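Long-range contact in N-acetylmuramoyl-L-alanine amidase XlyA (Bacillus subtilis, PDB 3RDR), which hydrolyses the amide link between N-acetylmuramoyl and L-amino acid residues of cell-wall glycopeptides through its zinc-bearing catalytic domain: residues Tyr28-Asp42 and Ala91-Phe105. Sequence-based numbering, arbitrary orientation.
Sequences YITVHNTANTAVGAD and ASIGIEICENADGDF. With ZN (zinc ion), chain B.
Strands 28-33 and 92-97 pair in parallel as neighbouring inner strands of the mixed sheet of this amidase domain, between strands 61-63 and 130-132, and the loops after them stay in contact. Tyr-28, Thr-30 and His-32 alternately give and accept backbone hydrogen bonds, ending with Thr-34 N to Ile-97 O. On the face of Ile-29, Val-31, Ile-95 and Ile-97, toward helix 105-122, Ile-29 CG2 meets Ile-95 CD1 tightly at 3.4 Å. The other face carries the metal site. Thr-30 OG1 bonds Ser-92 OG (2.8 Å); Trp-136 and Gly-88 are their further partners. His-32 ND1 binds zinc at 2.2 Å, with His-133 and Cys-141 as further ligands, while NE2 bonds His-80. Glu-96, bent at chi2 (-81°), brings its carboxylate against His-32 CB, the carboxylate and imidazole planes 30° apart; OE2 shares a water with Asn-33 O. Glu-99 reaches across extended from CG, and Ala-35 N meets its OE2 at 2.8 Å from above the carboxylate plane; OE1 forms a salt bridge with Arg-143. Farther out, Gly-40 N (2.8 Å, 172°) ties the 38-41 turn to Asp-102 OD2, which Asn-100 ND2 of its own turn holds from the opposite face (3.0 Å). The pairing thus fixes the backbone of a zinc ligand whose ring is held at both nitrogens, with the Glu-96 carboxylate lodged beside it on the same face.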
# COMPACT_ATOMS: atom_id res chain seq x y z
N TYR A 28 -5.39 10.37 3.75
CA TYR A 28 -5.92 9.01 3.82
C TYR A 28 -4.83 7.95 3.67
O TYR A 28 -3.70 8.25 3.27
CB TYR A 28 -6.95 8.77 2.71
CG TYR A 28 -8.11 9.73 2.68
CD1 TYR A 28 -9.29 9.45 3.37
CD2 TYR A 28 -8.04 10.91 1.94
CE1 TYR A 28 -10.38 10.33 3.32
CE2 TYR A 28 -9.11 11.79 1.88
CZ TYR A 28 -10.28 11.50 2.58
OH TYR A 28 -11.35 12.36 2.50
N ILE A 29 -5.21 6.72 3.99
CA ILE A 29 -4.34 5.56 3.86
C ILE A 29 -5.21 4.50 3.17
O ILE A 29 -6.25 4.10 3.70
CB ILE A 29 -3.86 5.06 5.23
CG1 ILE A 29 -2.94 6.11 5.85
CG2 ILE A 29 -3.12 3.73 5.09
CD1 ILE A 29 -2.51 5.79 7.28
N THR A 30 -4.80 4.09 1.98
CA THR A 30 -5.54 3.12 1.19
C THR A 30 -4.88 1.73 1.22
O THR A 30 -3.71 1.57 0.88
CB THR A 30 -5.66 3.61 -0.27
OG1 THR A 30 -6.28 4.90 -0.28
CG2 THR A 30 -6.50 2.64 -1.10
N VAL A 31 -5.66 0.72 1.61
CA VAL A 31 -5.16 -0.65 1.72
C VAL A 31 -5.52 -1.55 0.54
O VAL A 31 -6.66 -1.55 0.07
CB VAL A 31 -5.69 -1.31 3.01
CG1 VAL A 31 -5.12 -2.72 3.16
CG2 VAL A 31 -5.32 -0.45 4.21
N HIS A 32 -4.53 -2.32 0.08
CA HIS A 32 -4.70 -3.24 -1.04
C HIS A 32 -4.19 -4.64 -0.66
O HIS A 32 -3.53 -4.81 0.37
CB HIS A 32 -3.85 -2.81 -2.25
CG HIS A 32 -4.08 -1.40 -2.71
ND1 HIS A 32 -4.83 -1.09 -3.82
CD2 HIS A 32 -3.58 -0.22 -2.26
CE1 HIS A 32 -4.79 0.21 -4.04
NE2 HIS A 32 -4.03 0.76 -3.10
N ASN A 33 -4.48 -5.61 -1.51
CA ASN A 33 -4.01 -6.99 -1.37
C ASN A 33 -3.51 -7.27 -2.78
O ASN A 33 -4.23 -7.02 -3.74
CB ASN A 33 -5.15 -7.95 -1.00
CG ASN A 33 -5.44 -7.99 0.50
OD1 ASN A 33 -6.40 -8.63 0.94
ND2 ASN A 33 -4.62 -7.31 1.29
N THR A 34 -2.30 -7.78 -2.92
CA THR A 34 -1.71 -8.04 -4.23
C THR A 34 -2.44 -9.05 -5.12
O THR A 34 -2.33 -8.99 -6.35
CB THR A 34 -0.26 -8.53 -4.11
OG1 THR A 34 -0.24 -9.80 -3.45
CG2 THR A 34 0.58 -7.53 -3.32
N ALA A 35 -3.19 -9.97 -4.51
CA ALA A 35 -3.90 -11.02 -5.26
C ALA A 35 -2.88 -11.85 -6.04
O ALA A 35 -3.17 -12.38 -7.12
CB ALA A 35 -4.93 -10.39 -6.21
N ASN A 36 -1.69 -11.97 -5.47
CA ASN A 36 -0.61 -12.74 -6.08
C ASN A 36 -0.17 -13.79 -5.06
O ASN A 36 0.65 -13.50 -4.17
CB ASN A 36 0.57 -11.82 -6.42
CG ASN A 36 1.59 -12.49 -7.31
OD1 ASN A 36 1.68 -13.72 -7.35
ND2 ASN A 36 2.39 -11.69 -8.01
N THR A 37 -0.70 -15.00 -5.18
CA THR A 37 -0.37 -16.07 -4.24
C THR A 37 0.90 -16.85 -4.59
O THR A 37 1.32 -17.73 -3.85
CB THR A 37 -1.53 -17.09 -4.14
OG1 THR A 37 -1.83 -17.60 -5.45
CG2 THR A 37 -2.78 -16.44 -3.55
N ALA A 38 1.52 -16.51 -5.72
CA ALA A 38 2.73 -17.20 -6.17
C ALA A 38 3.88 -17.18 -5.17
O ALA A 38 4.16 -16.16 -4.54
CB ALA A 38 3.20 -16.60 -7.49
N VAL A 39 4.54 -18.32 -5.03
CA VAL A 39 5.68 -18.43 -4.14
C VAL A 39 6.71 -17.40 -4.63
O VAL A 39 6.99 -17.31 -5.83
CB VAL A 39 6.29 -19.86 -4.19
CG1 VAL A 39 6.75 -20.20 -5.61
CG2 VAL A 39 7.45 -19.97 -3.19
N GLY A 40 7.24 -16.61 -3.71
CA GLY A 40 8.23 -15.61 -4.07
C GLY A 40 7.69 -14.22 -4.36
O GLY A 40 8.48 -13.30 -4.55
N ALA A 41 6.37 -14.05 -4.41
CA ALA A 41 5.80 -12.74 -4.69
C ALA A 41 5.75 -11.91 -3.41
O ALA A 41 4.67 -11.54 -2.93
CB ALA A 41 4.39 -12.90 -5.27
N ASP A 42 6.93 -11.60 -2.87
CA ASP A 42 7.03 -10.83 -1.64
C ASP A 42 7.32 -9.35 -1.87
O ASP A 42 7.28 -8.88 -3.00
CB ASP A 42 8.10 -11.46 -0.74
CG ASP A 42 9.49 -11.41 -1.35
OD1 ASP A 42 10.38 -12.11 -0.84
OD2 ASP A 42 9.70 -10.67 -2.34
N ALA A 91 -4.29 12.02 -2.64
CA ALA A 91 -4.24 12.37 -1.22
C ALA A 91 -4.22 11.18 -0.27
O ALA A 91 -4.75 11.27 0.84
CB ALA A 91 -5.40 13.30 -0.86
N SER A 92 -3.63 10.07 -0.68
CA SER A 92 -3.56 8.93 0.22
C SER A 92 -2.29 8.13 0.01
O SER A 92 -1.68 8.17 -1.06
CB SER A 92 -4.78 8.00 0.05
OG SER A 92 -4.60 7.06 -1.00
N ILE A 93 -1.89 7.43 1.07
CA ILE A 93 -0.71 6.58 1.03
C ILE A 93 -1.21 5.19 0.69
O ILE A 93 -2.06 4.64 1.39
CB ILE A 93 -0.02 6.55 2.41
CG1 ILE A 93 0.44 7.96 2.79
CG2 ILE A 93 1.17 5.59 2.37
CD1 ILE A 93 1.00 8.07 4.20
N GLY A 94 -0.70 4.63 -0.41
CA GLY A 94 -1.11 3.30 -0.82
C GLY A 94 -0.25 2.20 -0.22
O GLY A 94 0.98 2.27 -0.26
N ILE A 95 -0.92 1.19 0.35
CA ILE A 95 -0.23 0.05 0.96
C ILE A 95 -0.70 -1.28 0.37
O ILE A 95 -1.91 -1.54 0.28
CB ILE A 95 -0.47 -0.03 2.50
CG1 ILE A 95 0.10 1.22 3.19
CG2 ILE A 95 0.23 -1.26 3.08
CD1 ILE A 95 -0.75 2.44 3.04
N GLU A 96 0.25 -2.12 -0.04
CA GLU A 96 -0.09 -3.43 -0.58
C GLU A 96 0.34 -4.49 0.41
O GLU A 96 1.42 -4.41 1.00
CB GLU A 96 0.63 -3.66 -1.92
CG GLU A 96 -0.08 -3.07 -3.14
CD GLU A 96 -1.21 -3.96 -3.65
OE1 GLU A 96 -1.60 -4.91 -2.95
OE2 GLU A 96 -1.71 -3.69 -4.77
N ILE A 97 -0.52 -5.49 0.61
CA ILE A 97 -0.21 -6.59 1.52
C ILE A 97 -0.07 -7.84 0.66
O ILE A 97 -0.98 -8.19 -0.10
CB ILE A 97 -1.33 -6.80 2.56
CG1 ILE A 97 -1.49 -5.53 3.41
CG2 ILE A 97 -0.99 -7.98 3.48
CD1 ILE A 97 -2.58 -5.63 4.46
N CYS A 98 1.08 -8.51 0.77
CA CYS A 98 1.36 -9.70 -0.02
C CYS A 98 0.59 -10.96 0.38
O CYS A 98 0.13 -11.09 1.52
CB CYS A 98 2.86 -10.00 0.02
SG CYS A 98 3.92 -8.70 -0.71
N GLU A 99 0.45 -11.87 -0.58
CA GLU A 99 -0.25 -13.14 -0.39
C GLU A 99 0.63 -14.30 -0.84
O GLU A 99 0.13 -15.40 -1.07
CB GLU A 99 -1.54 -13.16 -1.21
CG GLU A 99 -2.57 -12.08 -0.86
CD GLU A 99 -3.82 -12.18 -1.72
OE1 GLU A 99 -4.33 -13.30 -1.90
OE2 GLU A 99 -4.30 -11.14 -2.22
N ASN A 100 1.94 -14.07 -0.97
CA ASN A 100 2.84 -15.13 -1.43
C ASN A 100 2.75 -16.42 -0.61
O ASN A 100 2.68 -16.39 0.62
CB ASN A 100 4.28 -14.62 -1.49
CG ASN A 100 4.76 -14.00 -0.19
OD1 ASN A 100 4.14 -13.07 0.34
ND2 ASN A 100 5.87 -14.50 0.34
N ALA A 101 2.75 -17.55 -1.31
CA ALA A 101 2.66 -18.87 -0.67
C ALA A 101 3.70 -19.10 0.41
O ALA A 101 3.40 -19.72 1.43
CB ALA A 101 2.76 -19.95 -1.73
N ASP A 102 4.92 -18.62 0.19
CA ASP A 102 5.98 -18.82 1.18
C ASP A 102 5.94 -17.82 2.34
O ASP A 102 6.88 -17.74 3.13
CB ASP A 102 7.37 -18.77 0.51
CG ASP A 102 7.58 -17.53 -0.36
OD1 ASP A 102 8.73 -17.05 -0.42
OD2 ASP A 102 6.61 -17.06 -0.99
N GLY A 103 4.84 -17.08 2.45
CA GLY A 103 4.70 -16.12 3.52
C GLY A 103 3.46 -16.35 4.37
O GLY A 103 2.53 -17.04 3.96
N ASP A 104 3.46 -15.77 5.56
CA ASP A 104 2.34 -15.89 6.50
C ASP A 104 1.45 -14.65 6.36
O ASP A 104 1.85 -13.56 6.76
CB ASP A 104 2.89 -15.98 7.92
CG ASP A 104 1.84 -16.37 8.94
OD1 ASP A 104 0.69 -15.91 8.83
OD2 ASP A 104 2.18 -17.13 9.87
N PHE A 105 0.26 -14.82 5.81
CA PHE A 105 -0.65 -13.69 5.63
C PHE A 105 -1.03 -13.01 6.94
O PHE A 105 -1.13 -11.79 7.01
CB PHE A 105 -1.92 -14.12 4.89
CG PHE A 105 -2.76 -12.97 4.41
CD1 PHE A 105 -2.30 -12.11 3.41
CD2 PHE A 105 -4.02 -12.72 4.97
CE1 PHE A 105 -3.06 -11.03 2.98
CE2 PHE A 105 -4.80 -11.64 4.54
CZ PHE A 105 -4.32 -10.79 3.54
ZN ZN B . -6.24 -2.43 -4.91
O HOH W 1 -3.66 -5.20 -5.79
O HOH W 2 1.93 -11.33 -3.21